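Local coordinates for protein 5-ketofructose reductase (Gluconobacter sp., PDB 7COK) that probably reduces 5-ketofructose to fructose with a nicotinamide cofactor, as a member of a novel class in the shikimate dehydrogenase family, at residues A223-P227 with L246-L252; T107-G111 with N254-I258; A25-G30 with V272-L277; S85-I89 with R137-E142. All blocks are in the same frame, centred on the assembly; numbering follows the deposited sequence.

In the fold
The fold joins a mixed-sheet domain, the probable substrate-binding part, to a parallel-sheet Rossmann-type domain, and the four contacts lie along and around that junction. Interactions 1 and 2 share helix 248-264 and have centres about 11 Å apart; Met251 of the first packs on Gly111 of the second. Interaction 2 adjoins interaction 4, centre to centre about 12 Å, through the Lys110-Glu142 salt bridge. It also carries Asp108 at what is probably the substrate pocket, by analogy with shikimate dehydrogenases. Interaction 3 brings in the following helix, 270-281, whose Leu277 touches Leu249 and Leu252 of interaction 1. Interactions 3 and 4 lie about 26 Å apart between centres, on opposite sides of the chain's centre.

Interaction 1: A223-P227 with L246-L252; sequences ADVIP and LDGLGML
Ala223 and Leu246 pair side by side at one border of the parallel Rossmann-type sheet, where strand 221-224 runs beside the short strand 245-246. Asp224 N donates to Leu246 O (3.1 Å), approaching nearly along the C=O axis. The side chains of Ala223 and Leu246 lie on one face of the sheet, CB to CB 4.0 Å, and helix 110-117 covers that face with Phe112 and Leu116. Met251 joins them there: its CG stands anti to the carbonyl carbon (chi1 -64°) and the chain runs on extended, which carries CE to 3.8 Å from Ala223 CB and close to Asp224 O. The short alanine accommodates this long, flexible thioether. With a serine in place of Met251 the methyl cover on Ala223 would be lost, and a gap would probably open between strand end and helix.

Beyond the pairing the strand ends in an Asx turn, Asp224 OD1 accepting from Ile226 N at 3.1 Å from above the carboxylate plane; Asn196 and Thr232 hold the same carboxylate. Asp247 N-caps helix 248-264, its OD1 taking Gly250 N at 2.9 Å. Gly248 suits the first turn because any CB would collide with the carbonyl oxygens of residues 224-226; its CA makes a CA-H...O contact with Ile226 O (3.3 Å). One water donates to both Val225 O and Gly248 O. Farther along, Pro227 CB rests on Leu252 CD1 at 3.7 Å.

Interaction 2: T107-G111 with N254-I258; sequences TDGKG and NQGVI
Asn254 opens the contact by laying its side chain against Gly111: Asn254 CB comes to 3.8 Å from Gly111 CA, and the amide lies beside the carbonyl of the same glycine. Its ND2 has a weak hydrogen bond to Ser115 OG, one turn farther along helix 110-117. Gly111, with no side chain of its own, lets the two backbones close in, so that its CA is 4.3 Å from Gln255 CA.

Gln255 has the length to reach from its helix across to the loop 107-109. Its CG is anti to the backbone N (chi1 -175°) and the chain stays extended, which sends it obliquely across Thr107, with Gln255 CG 3.2 Å from Thr107 OG1. At the loop the amide plane stands 80° from the carboxylate of Asp108. The Thr-Asp-Gly run of 107-109 resembles the substrate-pocket loop of shikimate dehydrogenases, where an aspartate is paired with a lysine; here Asp108 OD2 makes a salt bridge with Lys72, consistent with a similar pocket between the domains. The backbone of Gln255 is tied to the loop by a water that donates to Gln255 O at 2.7 Å and is hydrogen-bonded to Thr107 OG1 at 2.6 Å.

Ile258 comes last, one turn on. Its CD1 sits 3.8 Å from Lys110 CB, against the first turn of helix 110-117. Thr107, whose hydroxyl is turned toward Gln255, offers its methyl to the other branch of the isoleucine: Thr107 and Ile258 slide past each other in opposite directions, Ile258 CG2 meeting Thr107 CG2 at 4.0 Å.

Interaction 3: A25-G30 with V272-L277; sequences AMVEAG and VMAQTL
Met26 threads its side chain between Met273 and Leu277 of the facing helix. Its CB lies 4.1 Å from Leu277 CD2. The next atom, Met26 CG, stands anti to the backbone N and meets Met273 CB at 3.6 Å. Met26 SD then passes obliquely over the leucine, 3.7 Å from Leu277 CD1. A bend at the last torsion (chi3 71°) swings Met26 CE back to Met273 CE, 3.9 Å away, so the two thioethers meet methyl to methyl.

On the other flank the side chains are small. Ala29 CB fits against Thr276 OG1 at 3.2 Å; that hydroxyl donates to Val272 O (2.7 Å) in its own helix, which lets a polar residue sit in an apolar seam while its methyl CG2 lies on Ala25. Gly30 suits its position because a CB would press on Met273 SD. Ala25 also packs on Phe6 of the second subunit.

The segment axes come within 8.2 Å and run at 144°, roughly antiparallel. This docks the C-terminal helix 270-281 onto helix 23-34 of the substrate-binding domain, the chain's end folding back on its beginning, as in the shikimate dehydrogenase family.

Interaction 4: S85-I89 with R137-E142; sequences SARLI and RAIAVE
Ile89 and Arg137 slide past each other in opposite directions where helix 84-89, from the substrate-binding part of the chain, meets helix 134-145 of the Rossmann-type domain. The latter follows strand 126-130 and a glycine-rich turn, as the first helix of a dinucleotide-binding fold does. Arg137 reaches out with its CG anti to the backbone N (chi1 -176°) and the chain extended as far as NE, which brings the guanidinium edge to the last turn of the shorter helix. Arg137 NE donates to Ile89 O at 2.8 Å, in the carbonyl plane and on a lone pair, though the oxygen is tilted somewhat from the guanidinium plane; NH2 adds weak bonds to Ile89 O and Leu88 O. Arginine suits this end, since its positive charge would probably stabilise the helix's terminal carbonyls. With a leucine in its place, Ile89 O would lose its NE donor, and the helix end would probably be held less firmly.

Beside the arginine, the isoleucine lies over an apolar patch. The small Ala138 gives Ile89 CD1 a flat place to rest, 3.6 Å from both Ala138 CA and CB, and Ile89 CG1 crosses Val141 obliquely, 3.8 Å from its CB. Val141 CG1 also touches Leu88 CB at 4.1 Å.

At the far end Glu142, bent at chi2 (-64°), turns its carboxylate toward Ser85. Glu142 OE1 makes a salt bridge with Lys110 NZ, while Ser85 OG donates to Glu142 OE2 at 2.7 Å on the syn side, 31° out of the carboxylate plane.

Interaction 1: A223-P227 with L246-L252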
loop_
_atom_site.group_PDB
_atom_site.type_symbol
_atom_site.label_atom_id
_atom_site.label_comp_id
_atom_site.label_asym_id
_atom_site.label_seq_id
_atom_site.Cartn_x
_atom_site.Cartn_y
_atom_site.Cartn_z
ATOM N N ALA A 223 3.286 -0.659 -35.835
ATOM C CA ALA A 223 3.294 -0.695 -34.364
ATOM C C ALA A 223 2.964 -2.102 -33.873
ATOM O O ALA A 223 2.245 -2.856 -34.546
ATOM C CB ALA A 223 2.298 0.307 -33.826
ATOM N N ASP A 224 3.447 -2.422 -32.694
ATOM C CA ASP A 224 3.203 -3.711 -32.079
ATOM C C ASP A 224 2.937 -3.518 -30.596
ATOM O O ASP A 224 3.714 -2.893 -29.894
ATOM C CB ASP A 224 4.422 -4.610 -32.278
ATOM C CG ASP A 224 4.125 -6.078 -32.061
ATOM O OD1 ASP A 224 3.131 -6.462 -31.396
ATOM O OD2 ASP A 224 4.890 -6.886 -32.583
ATOM N N VAL A 225 1.818 -4.060 -30.114
ATOM C CA VAL A 225 1.476 -3.986 -28.675
ATOM C C VAL A 225 2.333 -4.878 -27.768
ATOM O O VAL A 225 2.413 -4.645 -26.554
ATOM C CB VAL A 225 -0.027 -4.270 -28.395
ATOM C CG1 VAL A 225 -0.916 -3.384 -29.264
ATOM C CG2 VAL A 225 -0.370 -5.751 -28.581
ATOM N N ILE A 226 2.960 -5.904 -28.349
ATOM C CA ILE A 226 3.809 -6.808 -27.568
ATOM C C ILE A 226 4.980 -6.052 -26.906
ATOM O O ILE A 226 5.723 -5.374 -27.587
ATOM C CB ILE A 226 4.304 -7.962 -28.470
ATOM C CG1 ILE A 226 3.130 -8.900 -28.830
ATOM C CG2 ILE A 226 5.461 -8.716 -27.813
ATOM C CD1 ILE A 226 3.411 -9.828 -29.999
ATOM N N PRO A 227 5.111 -6.134 -25.571
ATOM C CA PRO A 227 6.214 -5.394 -24.911
ATOM C C PRO A 227 7.497 -6.190 -24.703
ATOM O O PRO A 227 8.538 -5.617 -24.366
ATOM C CB PRO A 227 5.610 -5.021 -23.560
ATOM C CG PRO A 227 4.580 -6.090 -23.283
ATOM C CD PRO A 227 4.135 -6.675 -24.598
ATOM N N LEU A 246 6.960 1.389 -33.961
ATOM C CA LEU A 246 6.632 1.712 -32.582
ATOM C C LEU A 246 6.459 0.464 -31.760
ATOM O O LEU A 246 5.600 -0.362 -32.042
ATOM C CB LEU A 246 5.361 2.569 -32.516
ATOM C CG LEU A 246 5.442 3.849 -33.355
ATOM C CD1 LEU A 246 4.065 4.439 -33.587
ATOM C CD2 LEU A 246 6.362 4.848 -32.693
ATOM N N ASP A 247 7.245 0.351 -30.699
ATOM C CA ASP A 247 7.252 -0.855 -29.892
ATOM C C ASP A 247 6.308 -0.842 -28.680
ATOM O O ASP A 247 5.901 0.220 -28.169
ATOM C CB ASP A 247 8.687 -1.183 -29.480
ATOM C CG ASP A 247 9.181 -0.286 -28.383
ATOM O OD1 ASP A 247 8.901 -0.590 -27.199
ATOM O OD2 ASP A 247 9.856 0.712 -28.696
ATOM N N GLY A 248 5.964 -2.040 -28.231
ATOM C CA GLY A 248 4.945 -2.212 -27.202
ATOM C C GLY A 248 5.413 -1.860 -25.820
ATOM O O GLY A 248 4.600 -1.587 -24.943
ATOM N N LEU A 249 6.729 -1.880 -25.608
ATOM C CA LEU A 249 7.291 -1.502 -24.295
ATOM C C LEU A 249 7.106 0.002 -24.117
ATOM O O LEU A 249 6.619 0.438 -23.071
ATOM C CB LEU A 249 8.750 -1.978 -24.189
ATOM C CG LEU A 249 9.516 -1.837 -22.873
ATOM C CD1 LEU A 249 10.703 -2.788 -22.887
ATOM C CD2 LEU A 249 10.026 -0.433 -22.645
ATOM N N GLY A 250 7.424 0.784 -25.153
ATOM C CA GLY A 250 7.153 2.220 -25.122
ATOM C C GLY A 250 5.683 2.521 -24.836
ATOM O O GLY A 250 5.335 3.503 -24.176
ATOM N N MET A 251 4.799 1.685 -25.370
ATOM C CA MET A 251 3.360 1.906 -25.183
ATOM C C MET A 251 2.947 1.667 -23.734
ATOM O O MET A 251 2.159 2.435 -23.160
ATOM C CB MET A 251 2.556 0.999 -26.111
ATOM C CG MET A 251 2.739 1.266 -27.577
ATOM S SD MET A 251 1.667 0.148 -28.503
ATOM C CE MET A 251 2.528 0.109 -30.078
ATOM N N LEU A 252 3.478 0.606 -23.136
ATOM C CA LEU A 252 3.269 0.357 -21.718
ATOM C C LEU A 252 3.791 1.512 -20.861
ATOM O O LEU A 252 3.116 1.945 -19.926
ATOM C CB LEU A 252 3.958 -0.942 -21.320
ATOM C CG LEU A 252 3.207 -2.262 -21.272
ATOM C CD1 LEU A 252 4.137 -3.268 -20.616
ATOM C CD2 LEU A 252 1.890 -2.164 -20.515
HETATM O O HOH W 1 2.033 -2.479 -24.899
HETATM O O HOH W 2 6.751 -4.316 -29.869
#

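Interaction 2: T107-G111 with N254-I258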
loop_
_atom_site.group_PDB
_atom_site.type_symbol
_atom_site.label_atom_id
_atom_site.label_comp_id
_atom_site.label_asym_id
_atom_site.label_seq_id
_atom_site.Cartn_x
_atom_site.Cartn_y
_atom_site.Cartn_z
ATOM N N THR A 107 -7.179 3.392 -20.533
ATOM C CA THR A 107 -5.941 3.862 -21.178
ATOM C C THR A 107 -5.257 2.782 -22.015
ATOM O O THR A 107 -4.129 2.977 -22.479
ATOM C CB THR A 107 -4.941 4.411 -20.157
ATOM O OG1 THR A 107 -4.488 3.319 -19.357
ATOM C CG2 THR A 107 -5.571 5.551 -19.310
ATOM N N ASP A 108 -5.940 1.658 -22.226
ATOM C CA ASP A 108 -5.373 0.529 -22.974
ATOM C C ASP A 108 -5.108 0.840 -24.445
ATOM O O ASP A 108 -4.320 0.148 -25.093
ATOM C CB ASP A 108 -6.262 -0.714 -22.875
ATOM C CG ASP A 108 -6.156 -1.405 -21.530
ATOM O OD1 ASP A 108 -5.178 -1.161 -20.799
ATOM O OD2 ASP A 108 -7.039 -2.226 -21.206
ATOM N N GLY A 109 -5.754 1.874 -24.972
ATOM C CA GLY A 109 -5.445 2.338 -26.313
ATOM C C GLY A 109 -4.655 3.633 -26.303
ATOM O O GLY A 109 -4.162 4.042 -27.351
ATOM N N LYS A 110 -4.526 4.268 -25.133
ATOM C CA LYS A 110 -3.882 5.596 -25.054
ATOM C C LYS A 110 -2.356 5.522 -25.083
ATOM O O LYS A 110 -1.736 6.475 -25.552
ATOM C CB LYS A 110 -4.329 6.348 -23.786
ATOM C CG LYS A 110 -5.790 6.770 -23.793
ATOM C CD LYS A 110 -6.144 7.672 -22.609
ATOM C CE LYS A 110 -7.647 7.970 -22.505
ATOM N NZ LYS A 110 -8.226 8.621 -23.714
ATOM N N GLY A 111 -1.760 4.429 -24.580
ATOM C CA GLY A 111 -0.303 4.248 -24.667
ATOM C C GLY A 111 0.105 4.214 -26.126
ATOM O O GLY A 111 1.054 4.870 -26.528
ATOM N N ASN A 254 4.111 4.637 -21.800
ATOM C CA ASN A 254 3.162 5.738 -22.009
ATOM C C ASN A 254 1.879 5.585 -21.224
ATOM O O ASN A 254 1.333 6.566 -20.735
ATOM C CB ASN A 254 2.863 5.956 -23.493
ATOM C CG ASN A 254 4.023 6.597 -24.223
ATOM O OD1 ASN A 254 4.779 7.383 -23.630
ATOM N ND2 ASN A 254 4.169 6.294 -25.512
ATOM N N GLN A 255 1.393 4.354 -21.123
ATOM C CA GLN A 255 0.172 4.078 -20.377
ATOM C C GLN A 255 0.366 4.400 -18.887
ATOM O O GLN A 255 -0.506 4.990 -18.237
ATOM C CB GLN A 255 -0.176 2.614 -20.534
ATOM C CG GLN A 255 -1.489 2.242 -19.907
ATOM C CD GLN A 255 -2.070 0.978 -20.508
ATOM O OE1 GLN A 255 -3.241 0.707 -20.306
ATOM N NE2 GLN A 255 -1.257 0.209 -21.266
ATOM N N GLY A 256 1.523 4.024 -18.357
ATOM C CA GLY A 256 1.869 4.368 -16.964
ATOM C C GLY A 256 2.003 5.856 -16.758
ATOM O O GLY A 256 1.590 6.376 -15.713
ATOM N N VAL A 257 2.637 6.536 -17.718
ATOM C CA VAL A 257 2.767 8.000 -17.654
ATOM C C VAL A 257 1.391 8.673 -17.633
ATOM O O VAL A 257 1.122 9.527 -16.775
ATOM C CB VAL A 257 3.635 8.563 -18.793
ATOM C CG1 VAL A 257 3.570 10.102 -18.867
ATOM C CG2 VAL A 257 5.075 8.103 -18.639
ATOM N N ILE A 258 0.522 8.279 -18.569
ATOM C CA ILE A 258 -0.838 8.822 -18.628
ATOM C C ILE A 258 -1.621 8.578 -17.340
ATOM O O ILE A 258 -2.293 9.498 -16.865
ATOM C CB ILE A 258 -1.579 8.291 -19.877
ATOM C CG1 ILE A 258 -0.959 8.868 -21.159
ATOM C CG2 ILE A 258 -3.086 8.585 -19.832
ATOM C CD1 ILE A 258 -1.196 7.993 -22.376
HETATM O O HOH W 3 -3.013 4.251 -17.441
#

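Interaction 3: A25-G30 with V272-L277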
loop_
_atom_site.group_PDB
_atom_site.type_symbol
_atom_site.label_atom_id
_atom_site.label_comp_id
_atom_site.label_asym_id
_atom_site.label_seq_id
_atom_site.Cartn_x
_atom_site.Cartn_y
_atom_site.Cartn_z
ATOM N N ALA A 25 7.011 -2.037 -10.450
ATOM C CA ALA A 25 8.409 -1.677 -10.564
ATOM C C ALA A 25 8.578 -0.493 -11.512
ATOM O O ALA A 25 9.331 0.436 -11.234
ATOM C CB ALA A 25 9.222 -2.874 -11.030
ATOM N N MET A 26 7.861 -0.530 -12.627
ATOM C CA MET A 26 7.932 0.553 -13.584
ATOM C C MET A 26 7.505 1.893 -12.951
ATOM O O MET A 26 8.217 2.898 -12.998
ATOM C CB MET A 26 7.096 0.216 -14.811
ATOM C CG MET A 26 7.165 1.286 -15.880
ATOM S SD MET A 26 6.025 0.996 -17.224
ATOM C CE MET A 26 4.439 1.321 -16.465
ATOM N N VAL A 27 6.327 1.897 -12.354
ATOM C CA VAL A 27 5.745 3.111 -11.835
ATOM C C VAL A 27 6.580 3.622 -10.650
ATOM O O VAL A 27 6.845 4.794 -10.593
ATOM C CB VAL A 27 4.265 2.886 -11.453
ATOM C CG1 VAL A 27 3.711 4.091 -10.722
ATOM C CG2 VAL A 27 3.454 2.624 -12.720
ATOM N N GLU A 28 7.047 2.740 -9.770
ATOM C CA GLU A 28 7.816 3.192 -8.604
ATOM C C GLU A 28 9.178 3.704 -9.046
ATOM O O GLU A 28 9.696 4.642 -8.427
ATOM C CB GLU A 28 7.910 2.120 -7.530
ATOM C CG GLU A 28 6.577 1.960 -6.806
ATOM C CD GLU A 28 6.656 1.112 -5.563
ATOM O OE1 GLU A 28 7.629 0.341 -5.409
ATOM O OE2 GLU A 28 5.739 1.210 -4.723
ATOM N N ALA A 29 9.721 3.154 -10.134
ATOM C CA ALA A 29 10.977 3.705 -10.658
ATOM C C ALA A 29 10.770 5.165 -11.085
ATOM O O ALA A 29 11.601 6.053 -10.804
ATOM C CB ALA A 29 11.496 2.846 -11.788
ATOM N N GLY A 30 9.628 5.425 -11.715
ATOM C CA GLY A 30 9.207 6.777 -12.055
ATOM C C GLY A 30 9.011 7.676 -10.846
ATOM O O GLY A 30 9.521 8.791 -10.819
ATOM N N VAL A 272 13.476 6.176 -17.526
ATOM C CA VAL A 272 13.733 5.278 -16.406
ATOM C C VAL A 272 12.661 4.196 -16.279
ATOM O O VAL A 272 12.980 3.050 -15.910
ATOM C CB VAL A 272 13.974 6.019 -15.074
ATOM C CG1 VAL A 272 14.603 5.112 -14.027
ATOM C CG2 VAL A 272 14.940 7.147 -15.291
ATOM N N MET A 273 11.432 4.537 -16.672
ATOM C CA MET A 273 10.369 3.554 -16.668
ATOM C C MET A 273 10.664 2.454 -17.697
ATOM O O MET A 273 10.573 1.256 -17.394
ATOM C CB MET A 273 9.035 4.233 -16.937
ATOM C CG MET A 273 8.651 5.120 -15.765
ATOM S SD MET A 273 7.228 6.146 -16.127
ATOM C CE MET A 273 5.917 4.939 -15.925
ATOM N N ALA A 274 11.081 2.875 -18.889
ATOM C CA ALA A 274 11.435 1.963 -19.969
ATOM C C ALA A 274 12.606 1.079 -19.613
ATOM O O ALA A 274 12.545 -0.135 -19.797
ATOM C CB ALA A 274 11.741 2.736 -21.228
ATOM N N GLN A 275 13.664 1.687 -19.072
ATOM C CA GLN A 275 14.839 0.912 -18.682
ATOM C C GLN A 275 14.507 -0.119 -17.611
ATOM O O GLN A 275 15.006 -1.245 -17.670
ATOM C CB GLN A 275 16.022 1.806 -18.271
ATOM C CG GLN A 275 17.369 1.048 -18.152
ATOM C CD GLN A 275 17.742 0.206 -19.384
ATOM O OE1 GLN A 275 17.431 0.552 -20.517
ATOM N NE2 GLN A 275 18.406 -0.923 -19.152
ATOM N N THR A 276 13.598 0.233 -16.691
ATOM C CA THR A 276 13.127 -0.707 -15.668
ATOM C C THR A 276 12.467 -1.962 -16.295
ATOM O O THR A 276 12.764 -3.101 -15.894
ATOM C CB THR A 276 12.162 0.011 -14.711
ATOM O OG1 THR A 276 12.867 1.076 -14.068
ATOM C CG2 THR A 276 11.592 -0.922 -13.644
ATOM N N LEU A 277 11.588 -1.750 -17.276
ATOM C CA LEU A 277 10.978 -2.860 -18.012
ATOM C C LEU A 277 12.007 -3.644 -18.840
ATOM O O LEU A 277 11.977 -4.876 -18.849
ATOM C CB LEU A 277 9.847 -2.345 -18.907
ATOM C CG LEU A 277 8.541 -1.835 -18.303
ATOM C CD1 LEU A 277 7.612 -1.503 -19.466
ATOM C CD2 LEU A 277 7.896 -2.875 -17.395
#

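Interaction 4: S85-I89 with R137-E142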
loop_
_atom_site.group_PDB
_atom_site.type_symbol
_atom_site.label_atom_id
_atom_site.label_comp_id
_atom_site.label_asym_id
_atom_site.label_seq_id
_atom_site.Cartn_x
_atom_site.Cartn_y
_atom_site.Cartn_z
ATOM N N SER A 85 -14.028 7.386 -23.598
ATOM C CA SER A 85 -13.519 6.191 -24.264
ATOM C C SER A 85 -13.809 4.921 -23.470
ATOM O O SER A 85 -14.163 3.913 -24.054
ATOM C CB SER A 85 -12.049 6.340 -24.633
ATOM O OG SER A 85 -11.191 6.123 -23.530
ATOM N N ALA A 86 -13.722 5.009 -22.136
ATOM C CA ALA A 86 -14.114 3.897 -21.261
ATOM C C ALA A 86 -15.567 3.533 -21.437
ATOM O O ALA A 86 -15.878 2.361 -21.436
ATOM C CB ALA A 86 -13.858 4.257 -19.810
ATOM N N ARG A 87 -16.441 4.532 -21.612
ATOM C CA ARG A 87 -17.869 4.278 -21.873
ATOM C C ARG A 87 -18.058 3.472 -23.153
ATOM O O ARG A 87 -18.787 2.487 -23.168
ATOM C CB ARG A 87 -18.680 5.586 -21.935
ATOM C CG ARG A 87 -20.187 5.346 -22.035
ATOM C CD ARG A 87 -20.989 6.624 -22.223
ATOM N NE ARG A 87 -21.609 6.632 -23.553
ATOM C CZ ARG A 87 -21.048 7.096 -24.668
ATOM N NH1 ARG A 87 -19.825 7.616 -24.658
ATOM N NH2 ARG A 87 -21.720 7.033 -25.808
ATOM N N LEU A 88 -17.387 3.889 -24.221
ATOM C CA LEU A 88 -17.527 3.193 -25.488
ATOM C C LEU A 88 -16.892 1.806 -25.478
ATOM O O LEU A 88 -17.459 0.852 -26.011
ATOM C CB LEU A 88 -16.925 4.013 -26.623
ATOM C CG LEU A 88 -17.635 5.269 -27.154
ATOM C CD1 LEU A 88 -19.151 5.193 -27.053
ATOM C CD2 LEU A 88 -17.114 6.526 -26.522
ATOM N N ILE A 89 -15.690 1.707 -24.900
ATOM C CA ILE A 89 -14.996 0.420 -24.786
ATOM C C ILE A 89 -15.768 -0.539 -23.880
ATOM O O ILE A 89 -15.845 -1.736 -24.150
ATOM C CB ILE A 89 -13.544 0.611 -24.313
ATOM C CG1 ILE A 89 -12.748 1.378 -25.365
ATOM C CG2 ILE A 89 -12.866 -0.741 -24.076
ATOM C CD1 ILE A 89 -11.451 1.972 -24.859
ATOM N N ARG A 137 -9.846 -3.563 -29.438
ATOM C CA ARG A 137 -11.043 -2.762 -29.168
ATOM C C ARG A 137 -10.680 -1.366 -28.663
ATOM O O ARG A 137 -11.194 -0.364 -29.202
ATOM C CB ARG A 137 -12.005 -3.512 -28.235
ATOM C CG ARG A 137 -13.301 -2.796 -27.975
ATOM C CD ARG A 137 -14.095 -3.581 -26.943
ATOM N NE ARG A 137 -15.349 -2.902 -26.622
ATOM C CZ ARG A 137 -16.508 -3.133 -27.242
ATOM N NH1 ARG A 137 -16.601 -4.035 -28.225
ATOM N NH2 ARG A 137 -17.585 -2.447 -26.894
ATOM N N ALA A 138 -9.822 -1.292 -27.631
ATOM C CA ALA A 138 -9.443 0.018 -27.082
ATOM C C ALA A 138 -8.670 0.884 -28.066
ATOM O O ALA A 138 -8.931 2.092 -28.167
ATOM C CB ALA A 138 -8.685 -0.151 -25.777
ATOM N N ILE A 139 -7.736 0.271 -28.782
ATOM C CA ILE A 139 -6.936 0.967 -29.794
ATOM C C ILE A 139 -7.855 1.524 -30.901
ATOM O O ILE A 139 -7.729 2.672 -31.285
ATOM C CB ILE A 139 -5.809 0.073 -30.367
ATOM C CG1 ILE A 139 -4.715 -0.051 -29.311
ATOM C CG2 ILE A 139 -5.193 0.679 -31.628
ATOM C CD1 ILE A 139 -3.755 -1.198 -29.572
ATOM N N ALA A 140 -8.798 0.709 -31.378
ATOM C CA ALA A 140 -9.751 1.154 -32.403
ATOM C C ALA A 140 -10.582 2.358 -31.922
ATOM O O ALA A 140 -10.708 3.355 -32.627
ATOM C CB ALA A 140 -10.635 0.005 -32.853
ATOM N N VAL A 141 -11.081 2.285 -30.684
ATOM C CA VAL A 141 -11.864 3.404 -30.140
ATOM C C VAL A 141 -11.013 4.657 -30.036
ATOM O O VAL A 141 -11.468 5.723 -30.438
ATOM C CB VAL A 141 -12.532 3.051 -28.798
ATOM C CG1 VAL A 141 -13.150 4.289 -28.117
ATOM C CG2 VAL A 141 -13.624 2.014 -29.037
ATOM N N GLU A 142 -9.810 4.547 -29.462
ATOM C CA GLU A 142 -8.979 5.738 -29.276
ATOM C C GLU A 142 -8.597 6.395 -30.610
ATOM O O GLU A 142 -8.603 7.620 -30.749
ATOM C CB GLU A 142 -7.731 5.444 -28.446
ATOM C CG GLU A 142 -7.987 5.009 -27.001
ATOM C CD GLU A 142 -8.662 6.030 -26.092
ATOM O OE1 GLU A 142 -8.860 7.204 -26.461
ATOM O OE2 GLU A 142 -9.000 5.661 -24.953
#